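Local coordinates for endoglucanase (Clostridium thermocellum, PDB 2E4T), which probably hydrolyses internal beta-1,4 linkages of cellulose and xyloglucan through this family 44 glycoside hydrolase domain of a larger modular enzyme, at residues R13-T16 and S17-R20; T92-D95 and K96-K100; G121-S124 and Q125-A129; Y233-A236 and A237-L241; I304-N307 and K308-Q312. All blocks are in the same frame, centred on the assembly; numbering follows the deposited sequence.

How the contacts relate
The five contacts follow one another along the chain without touching. Contact 1 lies on the nine-stranded sheet of the beta domain, and contact 3 lies on a surface loop of the catalytic barrel, their centres about 59 Å apart on opposite sides of the chain's centre. Contacts 2 and 4 belong to helices that follow strands of the eight-stranded parallel barrel; their centres are about 32 Å apart, across the middle of the chain. Contact 5 is nearest to contact 4, at about 25 Å between centres, and reaches toward the beta domain. Contact 2 comes closest to a metal site: the side chain of K96 is about 12 Å from those of D35 and A395, which bind zinc.

Contact 1 (R13-T16 and S17-R20); sequences RIDT and SAER
D15 turns its carboxylate forward over the bend that follows it, and S17 meets it there. With CG placed opposite the backbone N (chi1 179°), OD1 lies 2.9 Å from S17 N, which approaches from above the carboxylate plane. The S17 hydroxyl comes to the same oxygen from the same face, S17 OG standing 2.8 Å from D15 OD1 on its syn side; since S17 was modelled in two conformers, this second bond is less certain than the first. The other oxygen, D15 OD2, rests at 3.7 Å from the methyl CB of A18, a side chain small enough to lie beside the acid. The backbone closes the same bend, A18 N donating to D15 O over 3.1 Å. An Asx turn is thus set inside a type I beta turn, at a bend in strand 8-22 of the nine-stranded sheet, and aspartate suits the first position because its short arm can reach the NH two residues on. R20 returns from the far side of the turn. Its chain is extended from CG to NE and presents the guanidinium side-on, so that both nitrogens grip T16 O, at 2.8 Å from R20 NE and 3.0 Å from R20 NH2; NE lies in the carbonyl plane, while NH2 stands above it. The T16 hydroxyl is bonded to D443, and R20 NH1 goes on to the carbonyl of E441.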
loop_
_atom_site.group_PDB
_atom_site.type_symbol
_atom_site.label_atom_id
_atom_site.label_comp_id
_atom_site.label_asym_id
_atom_site.label_seq_id
_atom_site.Cartn_x
_atom_site.Cartn_y
_atom_site.Cartn_z
ATOM N N ARG A 13 4.307 -18.156 22.199
ATOM C CA ARG A 13 5.160 -19.297 21.892
ATOM C C ARG A 13 5.785 -19.056 20.514
ATOM O O ARG A 13 5.061 -18.898 19.528
ATOM C CB ARG A 13 4.345 -20.581 21.864
ATOM C CG ARG A 13 3.670 -20.816 23.226
ATOM C CD ARG A 13 2.948 -22.141 23.327
ATOM N NE ARG A 13 3.666 -23.266 22.721
ATOM C CZ ARG A 13 4.597 -24.013 23.323
ATOM N NH1 ARG A 13 4.982 -23.776 24.580
ATOM N NH2 ARG A 13 5.160 -25.013 22.649
ATOM N N ILE A 14 7.109 -19.035 20.461
ATOM C CA ILE A 14 7.849 -18.761 19.217
ATOM C C ILE A 14 8.711 -19.972 18.890
ATOM O O ILE A 14 9.313 -20.579 19.799
ATOM C CB ILE A 14 8.727 -17.517 19.392
ATOM C CG1 ILE A 14 7.838 -16.290 19.552
ATOM C CG2 ILE A 14 9.719 -17.340 18.248
ATOM C CD1 ILE A 14 8.530 -15.053 20.050
ATOM N N ASP A 15 8.780 -20.333 17.602
ATOM C CA ASP A 15 9.716 -21.389 17.171
ATOM C C ASP A 15 10.475 -20.827 15.990
ATOM O O ASP A 15 9.905 -20.632 14.899
ATOM C CB ASP A 15 8.966 -22.648 16.817
ATOM C CG ASP A 15 9.880 -23.785 16.337
ATOM O OD1 ASP A 15 11.062 -23.527 16.057
ATOM O OD2 ASP A 15 9.358 -24.923 16.245
ATOM N N THR A 16 11.728 -20.461 16.225
ATOM C CA THR A 16 12.508 -19.775 15.191
ATOM C C THR A 16 12.832 -20.666 13.997
ATOM O O THR A 16 13.276 -20.135 12.980
ATOM C CB THR A 16 13.801 -19.182 15.734
ATOM O OG1 THR A 16 14.640 -20.257 16.127
ATOM C CG2 THR A 16 13.565 -18.284 16.896
ATOM N N SER A 17 12.616 -21.981 14.116
ATOM C CA SER A 17 12.872 -22.878 12.999
ATOM C C SER A 17 11.652 -23.125 12.137
ATOM O O SER A 17 11.769 -23.798 11.103
ATOM C CB SER A 17 13.431 -24.212 13.489
ATOM O OG SER A 17 12.372 -24.992 14.073
ATOM N N ALA A 18 10.457 -22.669 12.577
ATOM C CA ALA A 18 9.207 -23.083 11.989
ATOM C C ALA A 18 8.574 -21.936 11.195
ATOM O O ALA A 18 8.630 -20.748 11.570
ATOM C CB ALA A 18 8.228 -23.520 13.052
ATOM N N GLU A 19 7.917 -22.329 10.099
ATOM C CA GLU A 19 7.100 -21.402 9.316
ATOM C C GLU A 19 7.938 -20.239 8.789
ATOM O O GLU A 19 7.397 -19.152 8.570
ATOM C CB GLU A 19 5.847 -20.949 10.021
ATOM C CG GLU A 19 5.013 -22.182 10.437
ATOM C CD GLU A 19 3.786 -21.864 11.265
ATOM O OE1 GLU A 19 3.423 -20.691 11.487
ATOM O OE2 GLU A 19 3.144 -22.819 11.746
ATOM N N ARG A 20 9.200 -20.479 8.477
ATOM C CA ARG A 20 10.033 -19.387 7.999
ATOM C C ARG A 20 9.567 -18.941 6.618
ATOM O O ARG A 20 9.358 -19.770 5.728
ATOM C CB ARG A 20 11.509 -19.771 7.916
ATOM C CG ARG A 20 12.162 -20.026 9.275
ATOM C CD ARG A 20 13.676 -20.241 9.118
ATOM N NE ARG A 20 14.305 -20.361 10.429
ATOM C CZ ARG A 20 15.610 -20.315 10.611
ATOM N NH1 ARG A 20 16.451 -20.276 9.610
ATOM N NH2 ARG A 20 16.067 -20.317 11.887
#

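Contact 2 (T92-D95 and K96-K100)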
loop_
_atom_site.group_PDB
_atom_site.type_symbol
_atom_site.label_atom_id
_atom_site.label_comp_id
_atom_site.label_asym_id
_atom_site.label_seq_id
_atom_site.Cartn_x
_atom_site.Cartn_y
_atom_site.Cartn_z
ATOM N N THR A 92 11.379 14.586 -9.655
ATOM C CA THR A 92 11.569 15.108 -8.302
ATOM C C THR A 92 11.112 14.073 -7.269
ATOM O O THR A 92 11.790 13.835 -6.256
ATOM C CB THR A 92 10.798 16.450 -8.099
ATOM O OG1 THR A 92 11.322 17.404 -9.034
ATOM C CG2 THR A 92 10.949 16.979 -6.710
ATOM N N PHE A 93 9.977 13.417 -7.545
ATOM C CA PHE A 93 9.448 12.437 -6.615
ATOM C C PHE A 93 10.445 11.284 -6.424
ATOM O O PHE A 93 10.739 10.872 -5.271
ATOM C CB PHE A 93 8.119 11.895 -7.205
ATOM C CG PHE A 93 7.384 10.983 -6.280
ATOM C CD1 PHE A 93 6.386 11.473 -5.457
ATOM C CD2 PHE A 93 7.644 9.591 -6.263
ATOM C CE1 PHE A 93 5.695 10.602 -4.571
ATOM C CE2 PHE A 93 6.959 8.735 -5.422
ATOM C CZ PHE A 93 5.999 9.253 -4.567
ATOM N N HIS A 94 10.980 10.747 -7.524
ATOM C CA HIS A 94 11.934 9.663 -7.433
ATOM C C HIS A 94 13.274 10.120 -6.863
ATOM O O HIS A 94 13.908 9.406 -6.069
ATOM C CB HIS A 94 12.070 8.957 -8.769
ATOM C CG HIS A 94 12.905 7.706 -8.706
ATOM N ND1 HIS A 94 12.676 6.685 -7.774
ATOM C CD2 HIS A 94 13.939 7.319 -9.498
ATOM C CE1 HIS A 94 13.562 5.727 -8.030
ATOM N NE2 HIS A 94 14.334 6.086 -9.064
ATOM N N ASP A 95 13.732 11.313 -7.268
ATOM C CA ASP A 95 14.996 11.815 -6.697
ATOM C C ASP A 95 14.861 11.926 -5.167
ATOM O O ASP A 95 15.825 11.587 -4.435
ATOM C CB ASP A 95 15.345 13.189 -7.256
ATOM C CG ASP A 95 15.791 13.195 -8.694
ATOM O OD1 ASP A 95 16.091 12.123 -9.258
ATOM O OD2 ASP A 95 15.923 14.338 -9.236
ATOM N N LYS A 96 13.723 12.431 -4.682
ATOM C CA LYS A 96 13.535 12.530 -3.230
ATOM C C LYS A 96 13.569 11.124 -2.615
ATOM O O LYS A 96 14.241 10.912 -1.565
ATOM C CB LYS A 96 12.223 13.214 -2.898
ATOM C CG LYS A 96 12.283 14.752 -3.020
ATOM C CD LYS A 96 10.921 15.363 -2.721
ATOM C CE LYS A 96 10.995 16.843 -2.443
ATOM N NZ LYS A 96 9.639 17.379 -2.088
ATOM N N ALA A 97 12.869 10.166 -3.203
ATOM C CA ALA A 97 12.866 8.789 -2.664
ATOM C C ALA A 97 14.278 8.232 -2.620
ATOM O O ALA A 97 14.712 7.664 -1.582
ATOM C CB ALA A 97 11.957 7.907 -3.527
ATOM N N LEU A 98 15.046 8.362 -3.717
ATOM C CA LEU A 98 16.428 7.870 -3.730
ATOM C C LEU A 98 17.239 8.570 -2.629
ATOM O O LEU A 98 18.082 7.918 -1.956
ATOM C CB LEU A 98 17.067 8.122 -5.089
ATOM C CG LEU A 98 16.513 7.313 -6.261
ATOM C CD1 LEU A 98 17.156 7.802 -7.552
ATOM C CD2 LEU A 98 16.696 5.821 -6.060
ATOM N N SER A 99 17.040 9.872 -2.443
ATOM C CA SER A 99 17.820 10.608 -1.435
ATOM C C SER A 99 17.523 10.145 -0.026
ATOM O O SER A 99 18.363 10.366 0.865
ATOM C CB SER A 99 17.542 12.105 -1.564
ATOM O OG SER A 99 16.354 12.518 -0.924
ATOM N N LYS A 100 16.360 9.514 0.185
ATOM C CA LYS A 100 15.956 8.997 1.489
ATOM C C LYS A 100 16.194 7.464 1.541
ATOM O O LYS A 100 15.695 6.801 2.435
ATOM C CB LYS A 100 14.455 9.277 1.719
ATOM C CG LYS A 100 14.072 10.726 1.765
ATOM C CD LYS A 100 14.895 11.572 2.728
ATOM C CE LYS A 100 14.800 11.111 4.145
ATOM N NZ LYS A 100 15.159 12.194 5.027
#
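T92 gives its carbonyl to the amide of K96, T92 O to K96 N being 2.9 Å, and the lysine chain then runs past it with its methylene CG also near that oxygen. A long aliphatic stem suits K96 here because it carries the ammonium clear of the helix to a salt bridge with E33 and a bond to the carbonyl of G76. F93 repeats the backbone pattern, its carbonyl accepting from A97 N. Its side chain sets off away from the next turn, and with the small A97 it packs on strands 40-43 and 104-109. This is the packing of an outer helix on a beta/alpha barrel: 88-99 lies on the chain between two neighbouring parallel strands, in a beta-alpha-beta crossover. H94 is the main side-chain partner. A chi1 of -172° carries the imidazole along the helix toward L98, and the leucine covers one ring face: L98 CG sits 3.9 Å from the H94 ring centroid, 18° off the normal, in a CH-pi contact. The two methyls straddle that face, with L98 CD1 3.6 Å from H94 NE2 and L98 CD2 3.7 Å from H94 CE1. Both ring nitrogens are bonded beyond the helix, ND1 to T105 and NE2 to the carbonyl of T176, which would hold the rotation of the buried ring. D95 sends its carboxylate outward to the hydroxyl of Y169, while its carbonyl takes S99 N. One turn on, S99 OG bends back to K96 O at 2.7 Å, adding a side-chain donor to a carbonyl in the last turn.

Contact 3 (G121-S124 and Q125-A129); sequences GPVS and QEETA
S124 and E127 exchange bonds across a tight bend. The glutamate chain runs extended beyond CG back toward the start of the bend, where E127 OE1 receives S124 N at 3.0 Å, almost straight (169°) and on the anti side of the carboxylate. In return E127 N points at the serine: it donates to S124 O at 2.9 Å and makes a weak, strongly bent bond to S124 OG at 3.0 Å. With chi1 at 73° the hydroxyl is tucked back over its own backbone, toward E127 N, but a second conformer was modelled for it, so this link is tentative. E127 suits its position because its reach also brings OE1 into a salt bridge with R133, while a water sits 2.8 Å from E127 OE1. The stem of the glutamate packs too, E127 CB lying 3.7 Å from V123 CG1. The carbonyl of Q125 is held by both the amide and the hydroxyl of T128, with T128 OG1 at 2.7 Å from Q125 O. Serine followed three residues later by glutamate, each side chain facing the other's NH, is the pattern of a capping box, with its serine half weak, here at the start of a short 3-10 turn of a surface loop.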
loop_
_atom_site.group_PDB
_atom_site.type_symbol
_atom_site.label_atom_id
_atom_site.label_comp_id
_atom_site.label_asym_id
_atom_site.label_seq_id
_atom_site.Cartn_x
_atom_site.Cartn_y
_atom_site.Cartn_z
ATOM N N GLY A 121 -7.082 26.200 -15.458
ATOM C CA GLY A 121 -8.183 26.314 -14.519
ATOM C C GLY A 121 -9.280 25.305 -14.864
ATOM O O GLY A 121 -9.040 24.227 -15.466
ATOM N N PRO A 122 -10.505 25.606 -14.467
ATOM C CA PRO A 122 -11.581 24.609 -14.543
ATOM C C PRO A 122 -11.852 24.151 -15.978
ATOM O O PRO A 122 -11.940 24.974 -16.908
ATOM C CB PRO A 122 -12.815 25.337 -13.961
ATOM C CG PRO A 122 -12.513 26.807 -14.256
ATOM C CD PRO A 122 -11.012 26.914 -13.956
ATOM N N VAL A 123 -12.079 22.849 -16.106
ATOM C CA VAL A 123 -12.520 22.237 -17.360
ATOM C C VAL A 123 -14.031 22.077 -17.286
ATOM O O VAL A 123 -14.552 21.413 -16.382
ATOM C CB VAL A 123 -11.825 20.874 -17.576
ATOM C CG1 VAL A 123 -12.345 20.240 -18.828
ATOM C CG2 VAL A 123 -10.295 21.058 -17.641
ATOM N N SER A 124 -14.742 22.720 -18.227
ATOM C CA SER A 124 -16.189 22.666 -18.185
ATOM C C SER A 124 -16.708 21.290 -18.608
ATOM O O SER A 124 -15.989 20.511 -19.289
ATOM C CB SER A 124 -16.769 23.716 -19.128
ATOM O OG SER A 124 -16.577 23.269 -20.453
ATOM N N GLN A 125 -17.968 20.984 -18.316
ATOM C CA GLN A 125 -18.546 19.766 -18.833
ATOM C C GLN A 125 -18.593 19.784 -20.353
ATOM O O GLN A 125 -18.499 18.735 -21.020
ATOM C CB GLN A 125 -19.932 19.493 -18.228
ATOM C CG GLN A 125 -20.404 18.097 -18.557
ATOM C CD GLN A 125 -21.622 17.677 -17.789
ATOM O OE1 GLN A 125 -22.091 18.327 -16.892
ATOM N NE2 GLN A 125 -22.168 16.522 -18.146
ATOM N N GLU A 126 -18.696 20.980 -20.967
ATOM C CA GLU A 126 -18.716 21.064 -22.427
ATOM C C GLU A 126 -17.333 20.806 -23.012
ATOM O O GLU A 126 -17.243 20.506 -24.207
ATOM C CB GLU A 126 -19.271 22.442 -22.838
ATOM C CG GLU A 126 -20.724 22.588 -22.382
ATOM C CD GLU A 126 -20.882 22.914 -20.942
ATOM O OE1 GLU A 126 -20.162 23.780 -20.394
ATOM O OE2 GLU A 126 -21.750 22.264 -20.258
ATOM N N GLU A 127 -16.296 20.845 -22.177
ATOM C CA GLU A 127 -14.909 20.535 -22.567
ATOM C C GLU A 127 -14.516 19.114 -22.156
ATOM O O GLU A 127 -13.322 18.760 -22.152
ATOM C CB GLU A 127 -13.977 21.532 -21.900
ATOM C CG GLU A 127 -14.091 22.940 -22.509
ATOM C CD GLU A 127 -13.341 24.015 -21.746
ATOM O OE1 GLU A 127 -13.157 23.917 -20.499
ATOM O OE2 GLU A 127 -12.921 24.998 -22.430
ATOM N N THR A 128 -15.490 18.248 -21.872
ATOM C CA THR A 128 -15.222 16.838 -21.636
ATOM C C THR A 128 -14.418 16.303 -22.790
ATOM O O THR A 128 -14.656 16.612 -23.982
ATOM C CB THR A 128 -16.536 16.071 -21.462
ATOM O OG1 THR A 128 -17.187 16.522 -20.271
ATOM C CG2 THR A 128 -16.355 14.557 -21.378
ATOM N N ALA A 129 -13.431 15.429 -22.492
ATOM C CA ALA A 129 -12.535 14.951 -23.525
ATOM C C ALA A 129 -13.310 14.165 -24.582
ATOM O O ALA A 129 -14.231 13.384 -24.257
ATOM C CB ALA A 129 -11.493 14.032 -22.885
HETATM O O HOH W 1 -13.855 26.373 -19.422
#

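Contact 4 (Y233-A236 and A237-L241)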
loop_
_atom_site.group_PDB
_atom_site.type_symbol
_atom_site.label_atom_id
_atom_site.label_comp_id
_atom_site.label_asym_id
_atom_site.label_seq_id
_atom_site.Cartn_x
_atom_site.Cartn_y
_atom_site.Cartn_z
ATOM N N TYR A 233 -10.677 0.882 -5.624
ATOM C CA TYR A 233 -10.830 1.797 -4.516
ATOM C C TYR A 233 -11.261 1.108 -3.203
ATOM O O TYR A 233 -11.010 1.638 -2.098
ATOM C CB TYR A 233 -11.845 2.925 -4.834
ATOM C CG TYR A 233 -13.294 2.562 -4.619
ATOM C CD1 TYR A 233 -13.900 2.805 -3.393
ATOM C CD2 TYR A 233 -14.042 2.010 -5.631
ATOM C CE1 TYR A 233 -15.249 2.487 -3.157
ATOM C CE2 TYR A 233 -15.381 1.677 -5.416
ATOM C CZ TYR A 233 -15.964 1.931 -4.192
ATOM O OH TYR A 233 -17.292 1.639 -3.914
ATOM N N GLY A 234 -11.968 -0.006 -3.317
ATOM C CA GLY A 234 -12.579 -0.605 -2.134
ATOM C C GLY A 234 -13.446 -1.772 -2.561
ATOM O O GLY A 234 -13.533 -2.117 -3.750
ATOM N N PHE A 235 -14.086 -2.381 -1.554
ATOM C CA PHE A 235 -14.676 -3.692 -1.732
ATOM C C PHE A 235 -15.684 -3.755 -2.887
ATOM O O PHE A 235 -15.698 -4.766 -3.609
ATOM C CB PHE A 235 -15.327 -4.155 -0.413
ATOM C CG PHE A 235 -15.733 -5.581 -0.491
ATOM C CD1 PHE A 235 -14.839 -6.589 -0.124
ATOM C CD2 PHE A 235 -16.984 -5.955 -1.036
ATOM C CE1 PHE A 235 -15.168 -7.928 -0.266
ATOM C CE2 PHE A 235 -17.286 -7.306 -1.225
ATOM C CZ PHE A 235 -16.363 -8.255 -0.832
ATOM N N ALA A 236 -16.565 -2.767 -3.045
ATOM C CA ALA A 236 -17.546 -2.896 -4.130
ATOM C C ALA A 236 -16.880 -2.969 -5.512
ATOM O O ALA A 236 -17.425 -3.584 -6.433
ATOM C CB ALA A 236 -18.573 -1.762 -4.092
ATOM N N ALA A 237 -15.719 -2.333 -5.670
ATOM C CA ALA A 237 -14.960 -2.501 -6.899
ATOM C C ALA A 237 -14.325 -3.894 -7.002
ATOM O O ALA A 237 -14.273 -4.487 -8.086
ATOM C CB ALA A 237 -13.911 -1.407 -7.059
ATOM N N TYR A 238 -13.818 -4.416 -5.861
ATOM C CA TYR A 238 -13.316 -5.802 -5.859
ATOM C C TYR A 238 -14.416 -6.756 -6.332
ATOM O O TYR A 238 -14.149 -7.749 -7.024
ATOM C CB TYR A 238 -12.922 -6.295 -4.457
ATOM C CG TYR A 238 -11.867 -5.558 -3.665
ATOM C CD1 TYR A 238 -11.360 -4.294 -3.972
ATOM C CD2 TYR A 238 -11.443 -6.157 -2.462
ATOM C CE1 TYR A 238 -10.524 -3.632 -3.095
ATOM C CE2 TYR A 238 -10.583 -5.508 -1.600
ATOM C CZ TYR A 238 -10.118 -4.242 -1.882
ATOM O OH TYR A 238 -9.319 -3.623 -0.971
ATOM N N GLU A 239 -15.656 -6.492 -5.879
ATOM C CA GLU A 239 -16.704 -7.478 -6.128
ATOM C C GLU A 239 -17.271 -7.392 -7.544
ATOM O O GLU A 239 -17.410 -8.416 -8.226
ATOM C CB GLU A 239 -17.832 -7.367 -5.085
ATOM C CG GLU A 239 -18.693 -8.613 -5.118
ATOM C CD GLU A 239 -19.892 -8.609 -4.224
ATOM O OE1 GLU A 239 -20.083 -7.712 -3.411
ATOM O OE2 GLU A 239 -20.692 -9.592 -4.336
ATOM N N THR A 240 -17.608 -6.188 -8.002
ATOM C CA THR A 240 -18.374 -6.010 -9.239
ATOM C C THR A 240 -17.843 -4.842 -10.090
ATOM O O THR A 240 -18.541 -4.419 -11.039
ATOM C CB THR A 240 -19.863 -5.712 -8.930
ATOM O OG1 THR A 240 -19.924 -4.435 -8.284
ATOM C CG2 THR A 240 -20.505 -6.798 -8.085
ATOM N N LEU A 241 -16.649 -4.321 -9.787
ATOM C CA LEU A 241 -16.141 -3.147 -10.496
ATOM C C LEU A 241 -17.194 -2.030 -10.430
ATOM O O LEU A 241 -17.462 -1.303 -11.371
ATOM C CB LEU A 241 -15.663 -3.493 -11.898
ATOM C CG LEU A 241 -14.767 -2.438 -12.578
ATOM C CD1 LEU A 241 -13.422 -2.304 -11.856
ATOM C CD2 LEU A 241 -14.534 -2.838 -14.039
#
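Y238 lies flat over the backbone of F235, and this is the tight side of the contact. The F235 CA sits above one face of the Y238 ring, 4.0 Å from the centroid in a CH-pi contact 15° off the normal. The two rings themselves are oblique, centroids 5.9 Å apart and planes at 42°. Beside them G234 O lies 3.1 Å from Y238 CD1 while accepting Y238 N in the first full turn. G234 holds the N-cap, and having no side chain it leaves the neighbouring Y233 ring undisturbed. The CG of Y233 is folded over its own backbone (chi1 83°), which swings the ring toward A237, Y233 CD2 to A237 CB being 3.7 Å; a small methyl suits this close approach. The packing slackens toward the partly exposed side. There E239 meets F235 at the ring's edge, E239 OE1 to F235 CE2 at 3.6 Å, and E239 OE1 also forms a salt bridge with K332. T240 N donates to A236 O, and T240 OG1 is bonded to S243 N. The helix 235-240 rests on strand 226-232 through A237 and Y238, while Y238 passes on to strand 279-284, bonding the carbonyl of H283, and touches I258 of helix 257-272.

Contact 5 (I304-N307 and K308-Q312); sequences IETN and KARLQ
N307 and R310 lie side by side and point the same way, one turn apart along the helix. Among the polar bonds, R310 NH1 donates to N307 OD1 at 2.9 Å, fairly straight (153°); the oxygen lies nearly in the guanidinium plane, but the amide itself is turned 53° to it. A water ties the pair again, 2.7 Å from N307 OD1 and 2.9 Å from R310 NH2. The arginine is bent at chi3 (-57°), which folds its end back over the helix. Its other N-H groups reach backbone and hydroxyl oxygens: NE the carbonyl of Y362, NH2 that of I295, and NH1 also the hydroxyl of T369, so every guanidinium nitrogen has a partner and the group should be firmly fixed. N307 suits its place because its amide can accept from R310 while ND2 donates to P301 O and Y455 OH. T306 turns its hydroxyl to E293 and G290. The backbone bonds are those of a regular alpha helix, from I304 O to K308 N at 2.8 Å through N307 O to L311 N at 3.1 Å. Apolar contact is slight: I304 CG2 packs at 3.7 Å on K308 CE, whose chain is fully extended. The charged pair E305 and K308 is only loosely opposed, with E305 OE2 4.3 Å from K308 NZ. Along the chain, helix 304-312 comes between strands 279-284 and 354-360; N307, R310 and L311 pack on helix 368-384, while N307 and Q312 reach Y455 and E430 of the beta domain, joining the two parts of the chain.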
loop_
_atom_site.group_PDB
_atom_site.type_symbol
_atom_site.label_atom_id
_atom_site.label_comp_id
_atom_site.label_asym_id
_atom_site.label_seq_id
_atom_site.Cartn_x
_atom_site.Cartn_y
_atom_site.Cartn_z
ATOM N N ILE A 304 -14.119 6.158 22.811
ATOM C CA ILE A 304 -13.360 4.987 23.242
ATOM C C ILE A 304 -13.828 3.747 22.478
ATOM O O ILE A 304 -12.990 2.906 22.132
ATOM C CB ILE A 304 -13.481 4.777 24.761
ATOM C CG1 ILE A 304 -13.009 6.023 25.495
ATOM C CG2 ILE A 304 -12.769 3.531 25.210
ATOM C CD1 ILE A 304 -11.603 6.462 25.200
ATOM N N GLU A 305 -15.127 3.587 22.229
ATOM C CA GLU A 305 -15.596 2.442 21.466
ATOM C C GLU A 305 -15.061 2.439 20.034
ATOM O O GLU A 305 -14.724 1.368 19.484
ATOM C CB GLU A 305 -17.129 2.329 21.506
ATOM C CG GLU A 305 -17.660 1.949 22.860
ATOM C CD GLU A 305 -17.349 0.486 23.155
ATOM O OE1 GLU A 305 -17.507 -0.368 22.233
ATOM O OE2 GLU A 305 -16.916 0.188 24.285
ATOM N N THR A 306 -14.946 3.611 19.424
ATOM C CA THR A 306 -14.296 3.658 18.091
ATOM C C THR A 306 -12.833 3.224 18.203
ATOM O O THR A 306 -12.320 2.480 17.355
ATOM C CB THR A 306 -14.393 5.033 17.435
ATOM O OG1 THR A 306 -15.714 5.564 17.570
ATOM C CG2 THR A 306 -13.969 5.002 15.983
ATOM N N ASN A 307 -12.150 3.767 19.228
ATOM C CA ASN A 307 -10.727 3.414 19.399
ATOM C C ASN A 307 -10.552 1.902 19.620
ATOM O O ASN A 307 -9.601 1.296 19.069
ATOM C CB ASN A 307 -10.156 4.179 20.562
ATOM C CG ASN A 307 -10.165 5.681 20.358
ATOM O OD1 ASN A 307 -10.224 6.178 19.204
ATOM N ND2 ASN A 307 -10.057 6.433 21.465
ATOM N N LYS A 308 -11.455 1.292 20.408
ATOM C CA LYS A 308 -11.376 -0.155 20.645
ATOM C C LYS A 308 -11.618 -0.909 19.330
ATOM O O LYS A 308 -10.948 -1.919 19.070
ATOM C CB LYS A 308 -12.347 -0.566 21.733
ATOM C CG LYS A 308 -11.884 -0.136 23.091
ATOM C CD LYS A 308 -12.898 -0.488 24.174
ATOM C CE LYS A 308 -12.321 -0.147 25.567
ATOM N NZ LYS A 308 -13.347 -0.374 26.606
ATOM N N ALA A 309 -12.580 -0.455 18.507
ATOM C CA ALA A 309 -12.833 -1.120 17.242
ATOM C C ALA A 309 -11.617 -0.972 16.318
ATOM O O ALA A 309 -11.319 -1.881 15.533
ATOM C CB ALA A 309 -14.079 -0.541 16.569
ATOM N N ARG A 310 -10.934 0.184 16.364
ATOM C CA ARG A 310 -9.731 0.371 15.539
ATOM C C ARG A 310 -8.674 -0.676 15.870
ATOM O O ARG A 310 -7.996 -1.208 14.997
ATOM C CB ARG A 310 -9.190 1.801 15.718
ATOM C CG ARG A 310 -7.974 2.068 14.855
ATOM C CD ARG A 310 -7.480 3.506 14.946
ATOM N NE ARG A 310 -8.510 4.448 14.587
ATOM C CZ ARG A 310 -9.237 5.179 15.453
ATOM N NH1 ARG A 310 -8.925 5.210 16.768
ATOM N NH2 ARG A 310 -10.287 5.892 15.011
ATOM N N LEU A 311 -8.514 -0.959 17.192
ATOM C CA LEU A 311 -7.532 -1.947 17.607
ATOM C C LEU A 311 -7.835 -3.337 17.069
ATOM O O LEU A 311 -6.886 -4.098 16.806
ATOM C CB LEU A 311 -7.447 -2.000 19.139
ATOM C CG LEU A 311 -6.852 -0.762 19.794
ATOM C CD1 LEU A 311 -7.072 -0.841 21.318
ATOM C CD2 LEU A 311 -5.379 -0.595 19.464
ATOM N N GLN A 312 -9.118 -3.704 16.939
ATOM C CA GLN A 312 -9.472 -5.033 16.471
ATOM C C GLN A 312 -9.575 -5.120 14.938
ATOM O O GLN A 312 -9.474 -6.230 14.390
ATOM C CB GLN A 312 -10.801 -5.505 17.087
ATOM C CG GLN A 312 -10.764 -5.533 18.616
ATOM C CD GLN A 312 -9.643 -6.392 19.173
ATOM O OE1 GLN A 312 -9.236 -7.416 18.615
ATOM N NE2 GLN A 312 -9.105 -5.971 20.313
HETATM O O HOH W 2 -11.717 7.184 17.178
#